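Side-chain contacts in glucanase (Clostridium thermocellum, PDB 5GXX), which probably cleaves internal beta-1,4-glucosidic bonds of cellulose, as a family 9 endoglucanase of the bacterial cellulosome: residues Y73-G76 against D77-E80; E264-K267 against F268-H272; C423-T426 against A427-G431. The protein carries 1 engineered substitution. All blocks are in the same frame, centred on the assembly; numbering follows the deposited sequence.

In the fold
Following the chain from its N terminus, interaction 1 (73-80) closes the turn by which helix 58-75 passes into the loop before helix 85-101. Interaction 2 (264-272) spans successive turns within helix 263-276, and interaction 3 (423-431) closes the last turn of helix 412-429. The three run in series; none nests in or crosses another. Interactions 1 and 3 nevertheless meet in space, with centres 10 Å apart: Ile79 CG2 rests 3.5 Å from Cys423 O, and Tyr75 CZ lies 3.5 Å from Arg424 CD, joining the two helix ends. Interaction 2 stays apart, its nearest atoms about 13 Å from interaction 1 and about 16 Å from interaction 3.

Interaction 1 (Y73-G76 against D77-E80); sequences YEYG and DDIE
Tyr75 and Asp78 are joined by the backbone bond of a tight turn at the exit of helix 58-75: Asp78 N donates to Tyr75 O over 2.9 Å. The bond is bent, with an N-H...O angle of 139°. Gly76 and Asp77 occupy the two central positions, with backbone angles close to those of a type I beta turn.

The tight part is on the side facing helix 412-429. Ile79 has CG1 wedged between its own backbone N and carbonyl carbon (chi1 63°), which brings both branches against the carbonyls of the preceding turn: CG1 is 3.4 Å from Gly76 O, and CG2 is 3.4 Å from Tyr75 O. Beside them the buried Tyr75 ring carries Glu74 CB over the centre of one face, 3.5 Å above the plane. Cys423 and Thr426 of helix 412-429 continue this apolar layer, while Tyr75 OH is bonded to Asp317 and the Glu74 carboxylate pairs with Arg258.

The acidic side is looser and faces solvent. Asp77 and Glu80 do not reach across to a polar partner within the turn; each sends its carboxylate to Arg85, a shared cation that probably offsets their mutual repulsion. Asp78 instead crosses the Tyr75 ring edge, its carboxylate plane turned 46° from the ring, and in that position OD2 lies 3.8 Å from Tyr75 CD1, near the ring plane.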
loop_
_atom_site.group_PDB
_atom_site.type_symbol
_atom_site.label_atom_id
_atom_site.label_comp_id
_atom_site.label_asym_id
_atom_site.label_seq_id
_atom_site.Cartn_x
_atom_site.Cartn_y
_atom_site.Cartn_z
ATOM N N TYR A 73 -2.543 25.716 52.195
ATOM C CA TYR A 73 -3.167 26.753 53.015
ATOM C C TYR A 73 -3.723 26.186 54.317
ATOM O O TYR A 73 -3.603 26.808 55.369
ATOM C CB TYR A 73 -4.254 27.487 52.215
ATOM C CG TYR A 73 -4.957 28.612 52.939
ATOM C CD1 TYR A 73 -4.431 29.911 52.952
ATOM C CD2 TYR A 73 -6.174 28.398 53.572
ATOM C CE1 TYR A 73 -5.090 30.947 53.611
ATOM C CE2 TYR A 73 -6.841 29.423 54.221
ATOM C CZ TYR A 73 -6.289 30.698 54.244
ATOM O OH TYR A 73 -6.977 31.697 54.904
ATOM N N GLU A 74 -4.291 24.986 54.250
ATOM C CA GLU A 74 -4.883 24.366 55.441
ATOM C C GLU A 74 -3.880 23.599 56.283
ATOM O O GLU A 74 -3.938 23.649 57.514
ATOM C CB GLU A 74 -5.983 23.381 55.031
ATOM C CG GLU A 74 -7.132 24.046 54.287
ATOM C CD GLU A 74 -7.899 25.037 55.127
ATOM O OE1 GLU A 74 -7.822 24.992 56.381
ATOM O OE2 GLU A 74 -8.618 25.868 54.536
ATOM N N TYR A 75 -2.991 22.873 55.615
ATOM C CA TYR A 75 -2.249 21.799 56.262
ATOM C C TYR A 75 -0.738 21.892 56.025
ATOM O O TYR A 75 0.015 21.034 56.482
ATOM C CB TYR A 75 -2.875 20.423 55.900
ATOM C CG TYR A 75 -4.356 20.311 56.281
ATOM C CD1 TYR A 75 -4.788 20.612 57.572
ATOM C CD2 TYR A 75 -5.329 19.882 55.360
ATOM C CE1 TYR A 75 -6.128 20.538 57.938
ATOM C CE2 TYR A 75 -6.687 19.807 55.720
ATOM C CZ TYR A 75 -7.076 20.132 57.012
ATOM O OH TYR A 75 -8.400 20.075 57.427
ATOM N N GLY A 76 -0.262 22.936 55.344
ATOM C CA GLY A 76 1.164 23.041 55.021
ATOM C C GLY A 76 2.100 22.971 56.219
ATOM O O GLY A 76 3.146 22.319 56.169
ATOM N N ASP A 77 1.718 23.643 57.301
ATOM C CA ASP A 77 2.491 23.611 58.546
ATOM C C ASP A 77 2.391 22.278 59.270
ATOM O O ASP A 77 3.252 21.940 60.082
ATOM C CB ASP A 77 1.987 24.678 59.518
ATOM C CG ASP A 77 2.346 26.083 59.088
ATOM O OD1 ASP A 77 3.383 26.271 58.415
ATOM O OD2 ASP A 77 1.572 26.995 59.446
ATOM N N ASP A 78 1.318 21.544 58.998
ATOM C CA ASP A 78 0.987 20.360 59.779
ATOM C C ASP A 78 1.616 19.076 59.239
ATOM O O ASP A 78 1.479 18.014 59.846
ATOM C CB ASP A 78 -0.535 20.229 59.897
ATOM C CG ASP A 78 -1.169 21.414 60.596
ATOM O OD1 ASP A 78 -0.586 21.891 61.596
ATOM O OD2 ASP A 78 -2.252 21.863 60.155
ATOM N N ILE A 79 2.308 19.180 58.109
ATOM C CA ILE A 79 2.831 18.015 57.400
ATOM C C ILE A 79 4.350 17.963 57.286
ATOM O O ILE A 79 4.883 17.284 56.407
ATOM C CB ILE A 79 2.279 17.925 55.954
ATOM C CG1 ILE A 79 2.726 19.134 55.123
ATOM C CG2 ILE A 79 0.751 17.797 55.957
ATOM C CD1 ILE A 79 2.711 18.908 53.621
ATOM N N GLU A 80 5.074 18.668 58.149
ATOM C CA GLU A 80 6.516 18.709 57.921
ATOM C C GLU A 80 7.248 17.386 58.183
ATOM O O GLU A 80 8.270 17.106 57.555
ATOM C CB GLU A 80 7.170 19.970 58.492
ATOM C CG GLU A 80 7.320 21.059 57.416
ATOM C CD GLU A 80 7.404 22.468 57.985
ATOM O OE1 GLU A 80 7.743 22.623 59.180
ATOM O OE2 GLU A 80 7.135 23.431 57.236
#

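Interaction 2 (E264-K267 against F268-H272); sequences EYHK and FAQMH
Lys267 and Met271, one helical turn apart on helix 263-276, run alongside each other and point the same way. Lys267 is extended throughout, with every torsion near trans. Met271 starts out similarly, CG lying opposite its backbone N (chi1 180°), but then bends at the sulfur (chi3 -38°). That bend turns the methyl back toward the lysine, and Met271 CE ends 4.1 Å from Lys267 CE, so the methyl lies beside the lysine's last methylene rather than its ammonium. Met271 also packs on Tyr239 and Tyr281.

The neighbouring pair, His266 and Gln270, is built differently. Gln270 CG lies beside its own backbone N, and the chain folds over the preceding carbonyl: Gln270 CG is 3.4 Å from His266 O. Beyond CG the chain is extended and carries the amide back along the helix, where Gln270 NE2 comes within 4.2 Å of His266 CB. The two polar ends do not bond each other. Both Gln270 NE2 and His266 ND1 are hydrogen-bonded to the hydroxyl of Tyr315, on helix 301-318.

On the buried side, Phe268 CB touches Glu264 O at 3.6 Å, and the ring then swings away to Met253, Ile237 and Tyr239. Tyr265 has Glu264 CG over the centre of one ring face, 3.7 Å above it, while its hydroxyl bonds Glu222. The backbone forms the regular alpha-helical ladder, of which Gln270 N to His266 O, 3.0 Å with an N-H...O angle of 160°, is representative.

Chemically, then, the side chains along this helix meet by weak apolar contact, and the polar ends of Tyr265, His266 and Gln270 find their partners on neighbouring helices; the Tyr315 hydroxyl, gripped by two residues a turn apart, probably fixes the rotation of both the imidazole and the amide.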
loop_
_atom_site.group_PDB
_atom_site.type_symbol
_atom_site.label_atom_id
_atom_site.label_comp_id
_atom_site.label_asym_id
_atom_site.label_seq_id
_atom_site.Cartn_x
_atom_site.Cartn_y
_atom_site.Cartn_z
ATOM N N GLU A 264 -26.115 31.178 56.802
ATOM C CA GLU A 264 -26.434 30.741 55.439
ATOM C C GLU A 264 -25.363 29.817 54.844
ATOM O O GLU A 264 -25.690 28.877 54.118
ATOM C CB GLU A 264 -26.719 31.932 54.519
ATOM C CG GLU A 264 -25.484 32.719 54.118
ATOM C CD GLU A 264 -25.826 33.969 53.335
ATOM O OE1 GLU A 264 -26.334 34.928 53.950
ATOM O OE2 GLU A 264 -25.565 34.004 52.115
ATOM N N TYR A 265 -24.099 30.079 55.164
ATOM C CA TYR A 265 -22.987 29.303 54.618
ATOM C C TYR A 265 -22.859 27.978 55.365
ATOM O O TYR A 265 -22.483 26.959 54.780
ATOM C CB TYR A 265 -21.674 30.085 54.651
ATOM C CG TYR A 265 -21.772 31.385 53.886
ATOM C CD1 TYR A 265 -22.092 31.379 52.532
ATOM C CD2 TYR A 265 -21.573 32.613 54.512
ATOM C CE1 TYR A 265 -22.206 32.547 51.811
ATOM C CE2 TYR A 265 -21.695 33.805 53.793
ATOM C CZ TYR A 265 -22.012 33.755 52.449
ATOM O OH TYR A 265 -22.144 34.902 51.701
ATOM N N HIS A 266 -23.159 28.007 56.662
ATOM C CA HIS A 266 -23.138 26.800 57.479
ATOM C C HIS A 266 -24.273 25.855 57.115
ATOM O O HIS A 266 -24.067 24.639 56.984
ATOM C CB HIS A 266 -23.145 27.136 58.976
ATOM C CG HIS A 266 -21.814 27.581 59.484
ATOM N ND1 HIS A 266 -20.759 26.715 59.671
ATOM C CD2 HIS A 266 -21.356 28.811 59.826
ATOM C CE1 HIS A 266 -19.709 27.384 60.111
ATOM N NE2 HIS A 266 -20.044 28.660 60.205
ATOM N N LYS A 267 -25.457 26.418 56.901
ATOM C CA LYS A 267 -26.601 25.649 56.439
ATOM C C LYS A 267 -26.287 24.946 55.124
ATOM O O LYS A 267 -26.593 23.748 54.988
ATOM C CB LYS A 267 -27.845 26.526 56.281
ATOM C CG LYS A 267 -29.056 25.820 55.697
ATOM C CD LYS A 267 -30.290 26.717 55.710
ATOM C CE LYS A 267 -31.502 25.958 55.188
ATOM N NZ LYS A 267 -32.763 26.676 55.516
ATOM N N PHE A 268 -25.719 25.695 54.179
ATOM C CA PHE A 268 -25.325 25.109 52.898
ATOM C C PHE A 268 -24.304 23.985 53.055
ATOM O O PHE A 268 -24.515 22.907 52.490
ATOM C CB PHE A 268 -24.792 26.146 51.900
ATOM C CG PHE A 268 -24.299 25.503 50.631
ATOM C CD1 PHE A 268 -25.189 25.252 49.601
ATOM C CD2 PHE A 268 -22.990 25.044 50.530
ATOM C CE1 PHE A 268 -24.760 24.611 48.440
ATOM C CE2 PHE A 268 -22.552 24.406 49.377
ATOM C CZ PHE A 268 -23.445 24.180 48.337
ATOM N N ALA A 269 -23.222 24.224 53.796
ATOM C CA ALA A 269 -22.146 23.245 53.956
ATOM C C ALA A 269 -22.708 21.965 54.561
ATOM O O ALA A 269 -22.332 20.882 54.124
ATOM C CB ALA A 269 -21.024 23.805 54.834
ATOM N N GLN A 270 -23.591 22.077 55.555
ATOM C CA GLN A 270 -24.143 20.901 56.227
ATOM C C GLN A 270 -25.124 20.136 55.334
ATOM O O GLN A 270 -25.138 18.903 55.340
ATOM C CB GLN A 270 -24.752 21.266 57.590
ATOM C CG GLN A 270 -23.701 21.698 58.593
ATOM C CD GLN A 270 -24.261 22.367 59.829
ATOM O OE1 GLN A 270 -25.411 22.136 60.220
ATOM N NE2 GLN A 270 -23.445 23.204 60.461
ATOM N N MET A 271 -25.903 20.857 54.533
ATOM C CA MET A 271 -26.818 20.220 53.581
ATOM C C MET A 271 -26.026 19.436 52.516
ATOM O O MET A 271 -26.285 18.242 52.244
ATOM C CB MET A 271 -27.704 21.285 52.919
ATOM C CG MET A 271 -28.699 20.733 51.906
ATOM S SD MET A 271 -29.718 22.048 51.194
ATOM C CE MET A 271 -29.987 23.124 52.603
ATOM N N HIS A 272 -25.019 20.097 51.956
ATOM C CA HIS A 272 -24.161 19.513 50.929
ATOM C C HIS A 272 -23.411 18.288 51.465
ATOM O O HIS A 272 -23.450 17.189 50.869
ATOM C CB HIS A 272 -23.173 20.582 50.430
ATOM C CG HIS A 272 -22.014 20.045 49.642
ATOM N ND1 HIS A 272 -22.144 19.503 48.379
ATOM C CD2 HIS A 272 -20.695 19.953 49.950
ATOM C CE1 HIS A 272 -20.964 19.070 47.964
ATOM N NE2 HIS A 272 -20.063 19.351 48.885
#

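Interaction 3 (C423-T426 against A427-G431); sequences CRLT and AEYGG
The last turn of helix 412-429, where the chain leaves helical geometry at a glycine, is held by Thr426 and Gly430. Gly430 N donates to Thr426 O over 2.7 Å, and Thr426 OG1, placed opposite its backbone N beside the carbonyl carbon, returns a bond to Gly430 O, also 2.7 Å, from above the carbonyl plane. A water donates to both Thr426 OG1 and Gly431 O, extending the pair into the loop.

An i to i+4 salt bridge spans the same turn: Arg424 NH1 to Glu428 OE1 is 2.9 Å and nearly straight (164°). The bond lies in the guanidinium plane but meets OE1 from above the carboxylate plane; the two planes are 50° apart. Arg424 NE also pairs with Asp317, while Glu428 OE1 accepts a second bond from Tyr329, whose hydroxyl meets Tyr429 OH too.

Leu425 and Tyr429 lie side by side, Leu425 CD2 touching the ring edge at Tyr429 CE2, 3.6 Å away; Glu428 CG covers one ring face. The positive phi of Gly430 (73°), directly after the last helical residue, is typical of an alpha helix that ends in a glycine at the C' position.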
loop_
_atom_site.group_PDB
_atom_site.type_symbol
_atom_site.label_atom_id
_atom_site.label_comp_id
_atom_site.label_asym_id
_atom_site.label_seq_id
_atom_site.Cartn_x
_atom_site.Cartn_y
_atom_site.Cartn_z
ATOM N N CYS A 423 -2.838 15.146 52.893
ATOM C CA CYS A 423 -2.204 16.093 53.820
ATOM C C CYS A 423 -2.871 16.054 55.196
ATOM O O CYS A 423 -2.176 15.980 56.210
ATOM C CB CYS A 423 -2.256 17.526 53.295
ATOM S SG CYS A 423 -1.120 17.859 51.945
ATOM N N ARG A 424 -4.202 16.099 55.248
ATOM C CA ARG A 424 -4.910 16.030 56.523
ATOM C C ARG A 424 -4.608 14.732 57.273
ATOM O O ARG A 424 -4.374 14.738 58.491
ATOM C CB ARG A 424 -6.420 16.161 56.288
ATOM C CG ARG A 424 -7.277 16.039 57.546
ATOM C CD ARG A 424 -6.829 17.013 58.640
ATOM N NE ARG A 424 -7.761 16.934 59.760
ATOM C CZ ARG A 424 -7.785 15.923 60.633
ATOM N NH1 ARG A 424 -6.916 14.916 60.561
ATOM N NH2 ARG A 424 -8.695 15.921 61.601
ATOM N N LEU A 425 -4.603 13.609 56.556
ATOM C CA LEU A 425 -4.434 12.329 57.232
ATOM C C LEU A 425 -3.002 12.099 57.706
ATOM O O LEU A 425 -2.785 11.555 58.795
ATOM C CB LEU A 425 -4.957 11.193 56.354
ATOM C CG LEU A 425 -6.486 11.126 56.399
ATOM C CD1 LEU A 425 -7.038 10.440 55.151
ATOM C CD2 LEU A 425 -6.998 10.463 57.688
ATOM N N THR A 426 -2.017 12.523 56.923
ATOM C CA THR A 426 -0.639 12.354 57.376
ATOM C C THR A 426 -0.347 13.319 58.519
ATOM O O THR A 426 0.394 12.968 59.442
ATOM C CB THR A 426 0.403 12.450 56.247
ATOM O OG1 THR A 426 1.667 11.977 56.730
ATOM C CG2 THR A 426 0.566 13.874 55.764
ATOM N N ALA A 427 -0.956 14.500 58.492
ATOM C CA ALA A 427 -0.822 15.422 59.614
ATOM C C ALA A 427 -1.228 14.735 60.908
ATOM O O ALA A 427 -0.547 14.860 61.936
ATOM C CB ALA A 427 -1.684 16.659 59.383
ATOM N N GLU A 428 -2.321 13.987 60.872
ATOM C CA GLU A 428 -2.788 13.329 62.089
ATOM C C GLU A 428 -2.002 12.061 62.426
ATOM O O GLU A 428 -1.631 11.838 63.588
ATOM C CB GLU A 428 -4.268 12.997 61.944
ATOM C CG GLU A 428 -4.821 12.162 63.096
ATOM C CD GLU A 428 -6.332 12.068 63.087
ATOM O OE1 GLU A 428 -6.960 12.434 62.083
ATOM O OE2 GLU A 428 -6.916 11.592 64.078
ATOM N N TYR A 429 -1.748 11.225 61.427
ATOM C CA TYR A 429 -1.239 9.885 61.707
ATOM C C TYR A 429 0.257 9.744 61.500
ATOM O O TYR A 429 0.840 8.732 61.880
ATOM C CB TYR A 429 -1.999 8.842 60.894
ATOM C CG TYR A 429 -3.449 8.763 61.304
ATOM C CD1 TYR A 429 -3.816 8.149 62.500
ATOM C CD2 TYR A 429 -4.456 9.347 60.537
ATOM C CE1 TYR A 429 -5.145 8.086 62.887
ATOM C CE2 TYR A 429 -5.792 9.273 60.908
ATOM C CZ TYR A 429 -6.134 8.641 62.091
ATOM O OH TYR A 429 -7.457 8.581 62.488
ATOM N N GLY A 430 0.878 10.763 60.914
ATOM C CA GLY A 430 2.300 10.695 60.623
ATOM C C GLY A 430 2.543 9.757 59.459
ATOM O O GLY A 430 1.864 9.826 58.428
ATOM N N GLY A 431 3.482 8.837 59.646
ATOM C CA GLY A 431 3.921 7.937 58.596
ATOM C C GLY A 431 5.253 8.483 58.108
ATOM O O GLY A 431 5.493 9.698 58.153
HETATM O O HOH W 1 -9.101 14.206 64.000
HETATM O O HOH W 2 4.217 12.459 58.558
#